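Local atomic coordinates of NADH oxidoreductase (Mesorhizobium loti, PDB entry 3PI7), a protein that probably binds NADPH and acts as an oxidoreductase on NAD(P)H, being a putative quinone reductase with a GroES-like and a Rossmann-type fold. Residues A[13-18]-A[40-45]; A[57-62]-A[118-123]; A[110-115]-A[122-127]; A[31-36]-A[328-333]. All coordinates share one frame; numbering follows the deposited sequence. Where two conformers were deposited one is given.

Overall arrangement
Contacts 2 and 3 lie in the GroES-like part of the chain, and contacts 1 and 4 attach further elements beside it. Contact 1 pairs strands 10-16 and 37-43, which form a two-stranded antiparallel sheet, and closes before contacts 2 and 3 open. Those two have centres about 9 Å apart, share Glu122 and Tyr123, and reach the same mixed sheet. Contact 4 brings helix 327-338 back to the loop before strand 37-43, enclosing contacts 2 and 3 along the chain; its centre is about 21 Å from that of contact 3. Residues from the start, middle and end of the chain thus meet, with Leu14 of contact 1 touching Trp120 of contact 2 and Ala330 and Ile331 of contact 4.

Contact 1 of 4, residues A[13-18]-A[40-45]; sequences ALLLVG and GRIAVP
Leu15 reaches over Gly40 to meet Ile42, and its side chain is worth following outward from CB. With CG anti to its own carbonyl carbon (chi1 -46°), the isobutyl group is carried across to the neighbouring strand, where the two methyls divide the work. Leu15 CD1 lies 4.0 Å from Gly40 CA. The same methyl, Leu15 CD1, closes to 3.6 Å on Ile42 CG2. The other, Leu15 CD2, is 3.7 Å from Ile42 CD1, so both branches of the isoleucine are engaged. A CB on residue 40 would come too close to Leu15 CD1 in its present position, consistent with a glycine at this point.

Beneath this apolar layer, Ala13 and Gly40 form an antiparallel hydrogen-bonded pair in the sheet of strands 10-16 and 37-43. Ala13 N donates to Gly40 O at 3.0 Å, and Gly40 N returns the bond to Ala13 O, also at 3.0 Å. The ladder continues through backbone bonding of Leu15 with Glu38, although the strongly twisted short segments run at 87° to each other. Trp117 also touches Ile42. The chemistry thus splits in two: paired amides fix the register, while branched hydrocarbon packs over the glycine on one face of the pair.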
# COMPACT_ATOMS: atom_id res chain seq x y z
N ALA A 13 5.96 -13.67 -38.62
CA ALA A 13 5.70 -13.25 -37.26
C ALA A 13 6.75 -12.26 -36.81
O ALA A 13 7.79 -12.16 -37.47
CB ALA A 13 5.70 -14.47 -36.33
N LEU A 14 6.48 -11.52 -35.71
CA LEU A 14 7.43 -10.58 -35.07
C LEU A 14 7.96 -11.29 -33.86
O LEU A 14 7.23 -11.45 -32.87
CB LEU A 14 6.76 -9.24 -34.72
CG LEU A 14 6.03 -8.54 -35.86
CD1 LEU A 14 5.44 -7.24 -35.38
CD2 LEU A 14 6.98 -8.30 -37.07
N LEU A 15 9.17 -11.83 -33.98
CA LEU A 15 9.77 -12.70 -32.99
C LEU A 15 10.58 -11.99 -31.95
O LEU A 15 11.40 -11.14 -32.28
CB LEU A 15 10.67 -13.72 -33.67
CG LEU A 15 10.08 -14.39 -34.89
CD1 LEU A 15 11.15 -15.22 -35.59
CD2 LEU A 15 8.88 -15.24 -34.52
N LEU A 16 10.43 -12.42 -30.70
CA LEU A 16 11.20 -11.86 -29.59
C LEU A 16 12.68 -12.12 -29.76
O LEU A 16 13.09 -13.26 -30.03
CB LEU A 16 10.73 -12.45 -28.27
CG LEU A 16 9.35 -12.04 -27.85
CD1 LEU A 16 8.79 -13.03 -26.88
CD2 LEU A 16 9.35 -10.60 -27.29
N VAL A 17 13.48 -11.06 -29.61
CA VAL A 17 14.94 -11.16 -29.70
C VAL A 17 15.47 -11.45 -28.30
O VAL A 17 16.46 -12.17 -28.13
CB VAL A 17 15.48 -9.83 -30.31
CG1 VAL A 17 16.99 -9.68 -30.14
CG2 VAL A 17 15.09 -9.72 -31.77
N GLY A 18 14.80 -10.87 -27.31
CA GLY A 18 15.17 -11.02 -25.91
C GLY A 18 14.59 -12.27 -25.28
O GLY A 18 13.58 -12.80 -25.75
N GLY A 40 10.33 -12.63 -38.94
CA GLY A 40 10.84 -13.91 -39.40
C GLY A 40 9.75 -14.81 -39.92
O GLY A 40 8.57 -14.49 -39.80
N ARG A 41 10.15 -15.91 -40.53
CA ARG A 41 9.24 -16.94 -41.01
C ARG A 41 9.53 -18.13 -40.14
O ARG A 41 10.68 -18.54 -40.04
CB ARG A 41 9.46 -17.24 -42.51
CG ARG A 41 8.99 -16.14 -43.45
CD ARG A 41 8.76 -16.63 -44.88
NE ARG A 41 7.60 -17.53 -44.99
CZ ARG A 41 6.33 -17.12 -45.08
NH1 ARG A 41 6.05 -15.82 -45.07
NH2 ARG A 41 5.34 -17.99 -45.14
N ILE A 42 8.52 -18.65 -39.45
CA ILE A 42 8.70 -19.76 -38.53
C ILE A 42 7.57 -20.76 -38.71
O ILE A 42 6.55 -20.44 -39.30
CB ILE A 42 8.77 -19.27 -37.04
CG1 ILE A 42 7.49 -18.54 -36.60
CG2 ILE A 42 10.02 -18.41 -36.77
CD1 ILE A 42 7.31 -18.58 -35.04
N ALA A 43 7.74 -21.96 -38.15
CA ALA A 43 6.71 -22.97 -38.20
C ALA A 43 5.48 -22.53 -37.43
O ALA A 43 5.56 -21.87 -36.39
CB ALA A 43 7.25 -24.28 -37.61
N VAL A 44 4.31 -22.88 -37.98
CA VAL A 44 3.05 -22.60 -37.33
C VAL A 44 2.96 -23.56 -36.12
O VAL A 44 3.17 -24.76 -36.27
CB VAL A 44 1.85 -22.74 -38.30
CG1 VAL A 44 0.51 -22.67 -37.56
CG2 VAL A 44 1.92 -21.66 -39.39
N PRO A 45 2.69 -23.04 -34.90
CA PRO A 45 2.60 -23.93 -33.75
C PRO A 45 1.34 -24.80 -33.76
O PRO A 45 0.38 -24.51 -34.48
CB PRO A 45 2.57 -22.95 -32.57
CG PRO A 45 1.84 -21.73 -33.15
CD PRO A 45 2.42 -21.63 -34.54

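Contact 2 of 4, residues A[57-62]-A[118-123]; sequences NLASIN and GSWAEY
Trp120 meets segment 57-62 with one hydrogen bond and two apolar contacts. NE1 of Trp120 donates to Ser60 O at 3.0 Å, a fairly straight bond (163° at the hydrogen); the acceptor lies in the indole plane, although the donor is tilted from the plane of the carbonyl. Ala59 CB sits at the same ring's edge, 3.6 Å from Trp120 CD1. Farther along the indole, Ile61 crosses it at about a right angle and places CG1 3.7 Å from Trp120 CZ2. Ser119 completes this first shell, its carbonyl O 3.4 Å from Ala59 CB.

The ring is placed with CG anti to the carbonyl carbon, beside the backbone N (chi1 -62°), and Trp120 is the centre of an inverse gamma turn in this GroES-like domain. In the next shell, Ser119 OG bonds to Glu86 O, Ser60 OG to Ala144 O, and Ile347 of strand 345-348 packs on both Ile61 and Trp120. Replacing the indole by an alanine side chain is likely to leave Ser60 O without its N-H donor and open a gap beside Ala59 and Ile61. The N-H thus fixes one edge of a ring otherwise held by hydrocarbon, and satisfies a buried carbonyl.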
# COMPACT_ATOMS: atom_id res chain seq x y z
N ASN A 57 -6.45 -11.85 -37.64
CA ASN A 57 -6.93 -10.84 -38.56
C ASN A 57 -6.29 -9.50 -38.21
O ASN A 57 -5.74 -8.84 -39.08
CB ASN A 57 -8.46 -10.77 -38.53
CG ASN A 57 -9.01 -9.70 -39.45
OD1 ASN A 57 -8.45 -9.40 -40.50
ND2 ASN A 57 -10.15 -9.16 -39.10
N LEU A 58 -6.33 -9.12 -36.92
CA LEU A 58 -5.78 -7.86 -36.42
C LEU A 58 -5.24 -8.09 -35.03
O LEU A 58 -5.86 -8.82 -34.26
CB LEU A 58 -6.86 -6.75 -36.37
CG LEU A 58 -7.44 -6.19 -37.68
CD1 LEU A 58 -8.71 -5.39 -37.42
CD2 LEU A 58 -6.44 -5.29 -38.41
N ALA A 59 -4.11 -7.48 -34.70
CA ALA A 59 -3.58 -7.62 -33.35
C ALA A 59 -3.43 -6.23 -32.75
O ALA A 59 -3.08 -5.30 -33.46
CB ALA A 59 -2.24 -8.36 -33.38
N SER A 60 -3.77 -6.07 -31.48
CA SER A 60 -3.60 -4.79 -30.79
C SER A 60 -2.17 -4.61 -30.35
O SER A 60 -1.43 -5.59 -30.18
CB SER A 60 -4.47 -4.71 -29.55
OG SER A 60 -5.86 -4.65 -29.79
N ILE A 61 -1.81 -3.37 -30.07
CA ILE A 61 -0.55 -3.01 -29.42
C ILE A 61 -0.93 -2.27 -28.16
O ILE A 61 -1.54 -1.19 -28.24
CB ILE A 61 0.46 -2.22 -30.27
CG1 ILE A 61 0.73 -2.92 -31.62
CG2 ILE A 61 1.77 -2.00 -29.46
CD1 ILE A 61 1.36 -1.97 -32.62
N ASN A 62 -0.63 -2.84 -27.00
CA ASN A 62 -0.94 -2.22 -25.71
C ASN A 62 0.32 -1.87 -24.94
O ASN A 62 1.34 -2.51 -25.18
CB ASN A 62 -1.76 -3.19 -24.85
CG ASN A 62 -3.13 -3.45 -25.41
OD1 ASN A 62 -3.93 -2.53 -25.60
ND2 ASN A 62 -3.40 -4.70 -25.75
N GLY A 118 2.33 -15.52 -29.57
CA GLY A 118 1.67 -14.23 -29.58
C GLY A 118 0.84 -13.87 -30.78
O GLY A 118 0.95 -14.48 -31.84
N SER A 119 0.10 -12.77 -30.64
CA SER A 119 -0.77 -12.33 -31.71
C SER A 119 -0.05 -11.60 -32.87
O SER A 119 -0.71 -11.31 -33.85
CB SER A 119 -1.85 -11.42 -31.15
OG SER A 119 -1.27 -10.27 -30.56
N TRP A 120 1.23 -11.24 -32.74
CA TRP A 120 1.95 -10.49 -33.79
C TRP A 120 2.57 -11.51 -34.75
O TRP A 120 3.79 -11.65 -34.89
CB TRP A 120 2.99 -9.53 -33.20
CG TRP A 120 2.41 -8.47 -32.31
CD1 TRP A 120 1.09 -8.23 -32.06
CD2 TRP A 120 3.14 -7.53 -31.54
NE1 TRP A 120 0.96 -7.20 -31.17
CE2 TRP A 120 2.20 -6.74 -30.85
CE3 TRP A 120 4.50 -7.27 -31.38
CZ2 TRP A 120 2.58 -5.70 -30.00
CZ3 TRP A 120 4.88 -6.23 -30.54
CH2 TRP A 120 3.93 -5.49 -29.83
N ALA A 121 1.66 -12.26 -35.39
CA ALA A 121 1.94 -13.43 -36.18
C ALA A 121 0.74 -13.76 -36.99
O ALA A 121 -0.37 -13.34 -36.65
CB ALA A 121 2.24 -14.58 -35.23
N GLU A 122 0.93 -14.51 -38.06
CA GLU A 122 -0.21 -14.93 -38.86
C GLU A 122 -1.14 -15.86 -38.10
O GLU A 122 -2.33 -15.87 -38.38
CB GLU A 122 0.29 -15.57 -40.16
CG GLU A 122 0.69 -14.47 -41.13
CD GLU A 122 1.25 -14.92 -42.46
OE1 GLU A 122 2.01 -15.91 -42.49
OE2 GLU A 122 1.05 -14.18 -43.45
N TYR A 123 -0.60 -16.65 -37.18
CA TYR A 123 -1.31 -17.61 -36.33
C TYR A 123 -0.82 -17.46 -34.91
O TYR A 123 0.39 -17.42 -34.68
CB TYR A 123 -1.10 -19.07 -36.81
CG TYR A 123 -1.63 -19.26 -38.21
CD1 TYR A 123 -0.86 -18.89 -39.32
CD2 TYR A 123 -2.93 -19.69 -38.43
CE1 TYR A 123 -1.39 -18.92 -40.61
CE2 TYR A 123 -3.46 -19.74 -39.72
CZ TYR A 123 -2.68 -19.37 -40.81
OH TYR A 123 -3.20 -19.38 -42.06

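Contact 3 of 4, residues A[110-115]-A[122-127]; sequences FATGLS and EYAVAE
Ser115 and Val125 connect the two sides of a contact within the GroES-like domain, where a type II' beta turn, Thr112 to Ser115, follows strand 107-111 and leans on strand 123-127. The turn is closed by Ser115 N bonding to Thr112 O, and this presents the serine side chain to the strand. Its OG lies between the backbone N and the carbonyl carbon (chi1 76°) and donates to Val125 O at 2.7 Å. The hydroxyl approaches from above the plane of that carbonyl, with a C=O...O angle of 137°. Ser115 OG is also bonded to Trp117 N just downstream, so one hydroxyl joins strand and loop. A valine in its place would probably leave both Val125 O and Trp117 N without this hydroxyl partner.

The apolar contacts centre on Phe110. Its ring meets Ala124 obliquely, Phe110 CE2 standing 3.7 Å from Ala124 CB, while Phe110 CB is 4.1 Å from Ala126 CB. The Thr112 methyl, CG2, lies at the edge of the Phe110 ring in its plane, and is also 3.6 Å from Val125 O; Thr112 OG1 is engaged elsewhere, with Gly84 O. Ile54 and Cys131 also touch the phenylalanine, placing it among neighbouring strands. At the far end the strands are joined through solvent: water 1 donates to Ala111 O and accepts from Glu127 N, the latter at 2.9 Å.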
# COMPACT_ATOMS: atom_id res chain seq x y z
N PHE A 110 -9.13 -12.63 -28.72
CA PHE A 110 -8.38 -13.57 -27.90
C PHE A 110 -7.25 -12.90 -27.16
O PHE A 110 -6.75 -11.87 -27.60
CB PHE A 110 -7.84 -14.73 -28.75
CG PHE A 110 -6.82 -14.29 -29.76
CD1 PHE A 110 -7.21 -13.85 -31.02
CD2 PHE A 110 -5.46 -14.34 -29.46
CE1 PHE A 110 -6.26 -13.42 -31.96
CE2 PHE A 110 -4.52 -13.89 -30.39
CZ PHE A 110 -4.93 -13.45 -31.63
N ALA A 111 -6.81 -13.54 -26.07
CA ALA A 111 -5.67 -13.12 -25.27
C ALA A 111 -4.75 -14.32 -25.21
O ALA A 111 -5.20 -15.43 -24.91
CB ALA A 111 -6.14 -12.67 -23.88
N THR A 112 -3.50 -14.13 -25.60
CA THR A 112 -2.56 -15.25 -25.69
C THR A 112 -2.02 -15.67 -24.34
O THR A 112 -1.59 -16.83 -24.20
CB THR A 112 -1.43 -14.90 -26.66
OG1 THR A 112 -0.79 -13.71 -26.20
CG2 THR A 112 -1.93 -14.66 -28.05
N GLY A 113 -2.06 -14.77 -23.36
CA GLY A 113 -1.63 -15.02 -21.99
C GLY A 113 -0.25 -15.63 -21.92
O GLY A 113 0.72 -15.02 -22.38
N LEU A 114 -0.17 -16.84 -21.42
CA LEU A 114 1.10 -17.56 -21.25
C LEU A 114 1.32 -18.59 -22.35
O LEU A 114 2.17 -19.48 -22.19
CB LEU A 114 1.11 -18.28 -19.89
CG LEU A 114 0.91 -17.43 -18.64
CD1 LEU A 114 0.83 -18.33 -17.41
CD2 LEU A 114 2.05 -16.46 -18.46
N SER A 115 0.58 -18.50 -23.46
CA SER A 115 0.77 -19.53 -24.51
C SER A 115 2.17 -19.48 -25.15
O SER A 115 2.66 -20.50 -25.67
CB SER A 115 -0.26 -19.34 -25.63
OG SER A 115 0.11 -18.23 -26.45
N GLU A 122 0.93 -14.51 -38.06
CA GLU A 122 -0.21 -14.93 -38.86
C GLU A 122 -1.14 -15.86 -38.10
O GLU A 122 -2.33 -15.87 -38.38
CB GLU A 122 0.29 -15.57 -40.16
CG GLU A 122 0.69 -14.47 -41.13
CD GLU A 122 1.25 -14.92 -42.46
OE1 GLU A 122 2.01 -15.91 -42.49
OE2 GLU A 122 1.05 -14.18 -43.45
N TYR A 123 -0.60 -16.65 -37.18
CA TYR A 123 -1.31 -17.61 -36.33
C TYR A 123 -0.82 -17.46 -34.91
O TYR A 123 0.39 -17.42 -34.68
CB TYR A 123 -1.10 -19.07 -36.81
CG TYR A 123 -1.63 -19.26 -38.21
CD1 TYR A 123 -0.86 -18.89 -39.32
CD2 TYR A 123 -2.93 -19.69 -38.43
CE1 TYR A 123 -1.39 -18.92 -40.61
CE2 TYR A 123 -3.46 -19.74 -39.72
CZ TYR A 123 -2.68 -19.37 -40.81
OH TYR A 123 -3.20 -19.38 -42.06
N ALA A 124 -1.76 -17.43 -33.96
CA ALA A 124 -1.44 -17.32 -32.52
C ALA A 124 -2.07 -18.48 -31.80
O ALA A 124 -2.95 -19.14 -32.36
CB ALA A 124 -1.98 -16.00 -31.96
N VAL A 125 -1.61 -18.76 -30.59
CA VAL A 125 -2.22 -19.81 -29.78
C VAL A 125 -2.80 -19.15 -28.54
O VAL A 125 -2.15 -18.30 -27.92
CB VAL A 125 -1.22 -20.94 -29.41
CG1 VAL A 125 -1.85 -21.94 -28.45
CG2 VAL A 125 -0.71 -21.63 -30.66
N ALA A 126 -4.03 -19.52 -28.18
CA ALA A 126 -4.62 -19.04 -26.95
C ALA A 126 -5.32 -20.18 -26.28
O ALA A 126 -5.74 -21.14 -26.95
CB ALA A 126 -5.60 -17.88 -27.25
N GLU A 127 -5.53 -20.07 -24.98
CA GLU A 127 -6.40 -21.02 -24.26
C GLU A 127 -7.80 -20.84 -24.79
O GLU A 127 -8.19 -19.70 -25.07
CB GLU A 127 -6.40 -20.73 -22.74
CG GLU A 127 -5.06 -21.04 -22.10
CD GLU A 127 -4.66 -22.50 -22.13
OE1 GLU A 127 -5.56 -23.37 -22.13
OE2 GLU A 127 -3.45 -22.77 -22.25
O HOH W 1 -4.37 -17.76 -23.77

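Contact 4 of 4, residues A[31-36]-A[328-333]; sequences EAMEPY and AEAIAW
Met33, a selenomethionine, packs with Ile331 in an architecture of the medium-chain reductase type, GroES-like plus Rossmann domain, where helix 327-338 near the C-terminus lies against strand 10-16 and the loop before strand 37-43. Residues 33-35 have helical backbone angles without the regular bonds, but Tyr36 N still bonds to Met33 O.

The apolar contacts centre on Met33. Its CB is 4.1 Å from Ile331 CD1, and the chain then bends at chi2 and chi3 (-93° and -88°), bringing Met33 CE to 4.2 Å from Ala330 CB. Leu14 of strand 10-16 touches Met33, Ala330 and Ile331 alike, so strand, loop and helix share one apolar cluster.

Close carbon-oxygen approaches form a second group. Met33 CB lies 3.2 Å from Ile331 O, and Met33 CE is 3.4 Å from Ala330 O, so the chain runs along the helix carbonyls. Glu34 also folds over the helix through the bend at chi2 (86°); its OE2 comes to 3.6 Å from Ile331 CG2, a carboxylate oxygen beside a methyl.

The polar links between the segments pass through water. Water 3 lies close to Glu34 OE2 and is at most weakly bonded to Ala332 O. Water 2 joins both loop residues to the helix: it accepts from Met33 N at 2.9 Å and lies 2.6 Å from Glu34 OE1 and 2.7 Å from Ile331 O.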
# COMPACT_ATOMS: atom_id res chain seq x y z
N GLU A 31 11.41 3.30 -28.60
CA GLU A 31 12.26 4.08 -29.47
C GLU A 31 12.49 3.36 -30.82
O GLU A 31 12.65 4.01 -31.85
CB GLU A 31 13.60 4.39 -28.73
CG GLU A 31 14.56 3.22 -28.45
CD GLU A 31 14.19 2.10 -27.48
OE1 GLU A 31 13.09 2.13 -26.88
OE2 GLU A 31 15.01 1.17 -27.34
N ALA A 32 12.55 2.03 -30.78
CA ALA A 32 12.79 1.17 -31.94
C ALA A 32 12.28 -0.25 -31.66
O ALA A 32 12.23 -0.66 -30.49
CB ALA A 32 14.27 1.13 -32.29
N MSE A 33 11.94 -1.00 -32.73
CA MSE A 33 11.50 -2.38 -32.57
C MSE A 33 12.66 -3.36 -32.70
O MSE A 33 12.64 -4.42 -32.08
CB MSE A 33 10.45 -2.72 -33.64
CG MSE A 33 9.19 -1.92 -33.50
SE MSE A 33 7.91 -2.80 -32.44
CE MSE A 33 6.98 -3.87 -33.77
N GLU A 34 13.68 -3.01 -33.53
CA GLU A 34 14.80 -3.89 -33.87
C GLU A 34 15.58 -4.43 -32.68
O GLU A 34 16.06 -5.55 -32.80
CB GLU A 34 15.77 -3.21 -34.84
CG GLU A 34 15.14 -2.89 -36.18
CD GLU A 34 14.40 -1.57 -36.29
OE1 GLU A 34 14.21 -0.88 -35.26
OE2 GLU A 34 13.96 -1.25 -37.41
N PRO A 35 15.71 -3.74 -31.52
CA PRO A 35 16.42 -4.39 -30.39
C PRO A 35 15.61 -5.55 -29.79
O PRO A 35 16.18 -6.45 -29.16
CB PRO A 35 16.50 -3.27 -29.34
CG PRO A 35 16.17 -1.99 -30.04
CD PRO A 35 15.27 -2.37 -31.17
N TYR A 36 14.30 -5.54 -30.02
CA TYR A 36 13.35 -6.42 -29.31
C TYR A 36 12.65 -7.42 -30.16
O TYR A 36 12.19 -8.44 -29.64
CB TYR A 36 12.27 -5.55 -28.65
CG TYR A 36 12.84 -4.40 -27.87
CD1 TYR A 36 13.68 -4.63 -26.78
CD2 TYR A 36 12.63 -3.08 -28.27
CE1 TYR A 36 14.28 -3.57 -26.09
CE2 TYR A 36 13.24 -2.01 -27.60
CZ TYR A 36 14.06 -2.26 -26.51
OH TYR A 36 14.63 -1.22 -25.83
N ALA A 328 4.45 -6.63 -42.19
CA ALA A 328 5.69 -6.41 -42.94
C ALA A 328 6.30 -5.04 -42.68
O ALA A 328 7.46 -4.84 -43.02
CB ALA A 328 5.46 -6.59 -44.44
N GLU A 329 5.50 -4.10 -42.19
CA GLU A 329 5.91 -2.74 -41.87
C GLU A 329 6.07 -2.50 -40.38
O GLU A 329 6.52 -1.42 -40.00
CB GLU A 329 4.87 -1.71 -42.40
CG GLU A 329 4.68 -1.68 -43.91
CD GLU A 329 5.87 -1.19 -44.71
OE1 GLU A 329 6.90 -0.79 -44.11
OE2 GLU A 329 5.78 -1.25 -45.95
N ALA A 330 5.65 -3.46 -39.52
CA ALA A 330 5.60 -3.24 -38.08
C ALA A 330 6.97 -2.94 -37.44
O ALA A 330 7.05 -2.01 -36.63
CB ALA A 330 4.96 -4.43 -37.40
N ILE A 331 8.02 -3.69 -37.79
CA ILE A 331 9.35 -3.47 -37.18
C ILE A 331 9.80 -2.06 -37.46
O ILE A 331 10.25 -1.33 -36.56
CB ILE A 331 10.39 -4.53 -37.67
CG1 ILE A 331 10.00 -5.95 -37.20
CG2 ILE A 331 11.84 -4.17 -37.22
CD1 ILE A 331 10.04 -6.19 -35.76
N ALA A 332 9.63 -1.63 -38.70
CA ALA A 332 10.09 -0.31 -39.07
C ALA A 332 9.23 0.81 -38.54
O ALA A 332 9.81 1.81 -38.11
CB ALA A 332 10.17 -0.20 -40.59
N TRP A 333 7.90 0.70 -38.58
CA TRP A 333 7.07 1.88 -38.33
C TRP A 333 6.13 1.87 -37.14
O TRP A 333 5.48 2.90 -36.91
CB TRP A 333 6.28 2.22 -39.60
CG TRP A 333 7.15 2.28 -40.83
CD1 TRP A 333 7.05 1.49 -41.93
CD2 TRP A 333 8.34 3.08 -41.00
NE1 TRP A 333 8.08 1.77 -42.80
CE2 TRP A 333 8.87 2.76 -42.27
CE3 TRP A 333 8.99 4.06 -40.22
CZ2 TRP A 333 10.04 3.36 -42.76
CZ3 TRP A 333 10.16 4.63 -40.70
CH2 TRP A 333 10.66 4.30 -41.96
O HOH W 2 11.96 0.38 -35.29
O HOH W 3 13.23 1.31 -37.92